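PDB 4F1H: tyrosyl-DNA phosphodiesterase 2 from Danio rerio, which belongs to the endonuclease/exonuclease/phosphatase family, with a DNase I-like fold, and is seen here with bound DNA and a magnesium ion. Local coordinates for residues Q41-P45 with A46-Y50. Sequence-based numbering, arbitrary orientation.
Sequences QELIP and AYVQY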
loop_
_atom_site.group_PDB
_atom_site.type_symbol
_atom_site.label_atom_id
_atom_site.label_comp_id
_atom_site.label_asym_id
_atom_site.label_seq_id
_atom_site.Cartn_x
_atom_site.Cartn_y
_atom_site.Cartn_z
ATOM N N GLN B 41 -3.246 4.352 -22.861
ATOM C CA GLN B 41 -2.308 3.235 -22.721
ATOM C C GLN B 41 -2.641 2.099 -23.670
ATOM O O GLN B 41 -3.782 1.958 -24.105
ATOM C CB GLN B 41 -2.214 2.749 -21.247
ATOM C CG GLN B 41 -1.894 3.883 -20.264
ATOM C CD GLN B 41 -3.168 4.647 -19.869
ATOM O OE1 GLN B 41 -4.249 4.049 -19.726
ATOM N NE2 GLN B 41 -3.055 5.954 -19.724
ATOM N N GLU B 42 -1.622 1.311 -24.029
ATOM C CA GLU B 42 -1.784 0.163 -24.918
ATOM C C GLU B 42 -2.306 0.567 -26.300
ATOM O O GLU B 42 -3.077 -0.161 -26.951
ATOM C CB GLU B 42 -2.616 -0.922 -24.226
ATOM C CG GLU B 42 -2.200 -2.317 -24.605
ATOM C CD GLU B 42 -2.994 -3.374 -23.858
ATOM O OE1 GLU B 42 -3.751 -4.074 -24.542
ATOM O OE2 GLU B 42 -2.840 -3.484 -22.604
ATOM N N LEU B 43 -1.829 1.721 -26.770
ATOM C CA LEU B 43 -1.956 2.048 -28.201
ATOM C C LEU B 43 -1.087 1.075 -28.993
ATOM O O LEU B 43 -0.072 0.578 -28.487
ATOM C CB LEU B 43 -1.414 3.447 -28.440
ATOM C CG LEU B 43 -2.286 4.544 -27.827
ATOM C CD1 LEU B 43 -1.507 5.835 -27.839
ATOM C CD2 LEU B 43 -3.529 4.689 -28.611
ATOM N N ILE B 44 -1.488 0.786 -30.225
ATOM C CA ILE B 44 -0.601 0.148 -31.203
ATOM C C ILE B 44 -0.578 1.041 -32.425
ATOM O O ILE B 44 -1.450 1.909 -32.577
ATOM C CB ILE B 44 -1.039 -1.280 -31.563
ATOM C CG1 ILE B 44 -2.413 -1.284 -32.225
ATOM C CG2 ILE B 44 -1.015 -2.203 -30.331
ATOM C CD1 ILE B 44 -2.806 -2.671 -32.781
ATOM N N PRO B 45 0.425 0.879 -33.300
ATOM C CA PRO B 45 0.515 1.825 -34.422
ATOM C C PRO B 45 -0.773 1.943 -35.287
ATOM O O PRO B 45 -1.110 3.072 -35.642
ATOM C CB PRO B 45 1.683 1.262 -35.247
ATOM C CG PRO B 45 2.580 0.635 -34.195
ATOM C CD PRO B 45 1.612 -0.002 -33.206
ATOM N N ALA B 46 -1.451 0.832 -35.579
ATOM C CA ALA B 46 -2.708 0.883 -36.376
ATOM C C ALA B 46 -3.727 1.786 -35.699
ATOM O O ALA B 46 -4.410 2.573 -36.343
ATOM C CB ALA B 46 -3.289 -0.504 -36.554
ATOM N N TYR B 47 -3.823 1.661 -34.382
ATOM C CA TYR B 47 -4.768 2.447 -33.599
ATOM C C TYR B 47 -4.429 3.945 -33.606
ATOM O O TYR B 47 -5.294 4.789 -33.844
ATOM C CB TYR B 47 -4.768 1.885 -32.171
ATOM C CG TYR B 47 -6.002 2.219 -31.348
ATOM C CD1 TYR B 47 -6.178 3.503 -30.833
ATOM C CD2 TYR B 47 -6.948 1.250 -31.070
ATOM C CE1 TYR B 47 -7.294 3.812 -30.071
ATOM C CE2 TYR B 47 -8.102 1.550 -30.308
ATOM C CZ TYR B 47 -8.225 2.819 -29.799
ATOM O OH TYR B 47 -9.346 3.088 -29.060
ATOM N N VAL B 48 -3.171 4.285 -33.343
ATOM C CA VAL B 48 -2.811 5.682 -33.253
ATOM C C VAL B 48 -2.875 6.316 -34.650
ATOM O O VAL B 48 -3.141 7.509 -34.774
ATOM C CB VAL B 48 -1.438 5.901 -32.539
ATOM C CG1 VAL B 48 -0.286 5.747 -33.505
ATOM C CG2 VAL B 48 -1.405 7.274 -31.884
ATOM N N GLN B 49 -2.667 5.494 -35.683
ATOM C CA GLN B 49 -2.781 5.919 -37.082
ATOM C C GLN B 49 -4.210 6.420 -37.294
ATOM O O GLN B 49 -4.425 7.555 -37.752
ATOM C CB GLN B 49 -2.452 4.746 -38.030
ATOM C CG GLN B 49 -2.104 5.145 -39.464
ATOM C CD GLN B 49 -1.749 3.950 -40.374
ATOM O OE1 GLN B 49 -1.209 2.936 -39.927
ATOM N NE2 GLN B 49 -2.046 4.089 -41.657
ATOM N N TYR B 50 -5.185 5.606 -36.898
ATOM C CA TYR B 50 -6.580 6.035 -36.995
ATOM C C TYR B 50 -6.887 7.315 -36.192
ATOM O O TYR B 50 -7.519 8.252 -36.703
ATOM C CB TYR B 50 -7.547 4.929 -36.600
ATOM C CG TYR B 50 -8.955 5.410 -36.828
ATOM C CD1 TYR B 50 -9.416 5.656 -38.125
ATOM C CD2 TYR B 50 -9.795 5.713 -35.761
ATOM C CE1 TYR B 50 -10.700 6.144 -38.358
ATOM C CE2 TYR B 50 -11.095 6.194 -35.986
ATOM C CZ TYR B 50 -11.532 6.405 -37.289
ATOM O OH TYR B 50 -12.802 6.885 -37.530
#
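The backbone passes from I44, the N-cap, into helix 45-54, which begins at P45, and V48 N donates to I44 O at 3.0 Å with an N-H...O angle of 164°. The junction is a worked example of how a strand of the DNase I-like fold hands over to a helix: strand 37-43 ends in a G1 beta bulge, E42 and L43 both facing F69, and the helix starts two residues later. P45 lies at the first position after the N-cap, where a backbone N-H would have no carbonyl of the helix to pair with, so proline is tolerated there.

The side chains of L43 and I44 both meet Y47, L43 at the ring and I44 at CB. With CG of L43 anti to the carbonyl carbon (chi1 -69°), its CD2 comes within 3.7 Å of CD1 of Y47, and the two side chains cross at about a right angle, the methyl meeting the ring obliquely. The other methyl, CD1 of L43, approaches V48 only loosely, a doubtful contact because the valine side chain has more than one conformer. I44 meets Y47 nearer the backbone, CG1 lying 3.9 Å from the tyrosine CB. Beyond this the Y47 side chain leads away to pack on L19 and L26 of helix 19-33, and I44 touches L19 as well, which ties the new helix to its neighbour.

On the strand side, E42 packs on a phosphate of the bound DNA, and its OE1 accepts a hydrogen bond from L14 N. Back in the first turn, the next backbone bond of the helix runs from Q49 N to P45 O at 2.9 Å, the donor tilted 22° from the carbonyl plane.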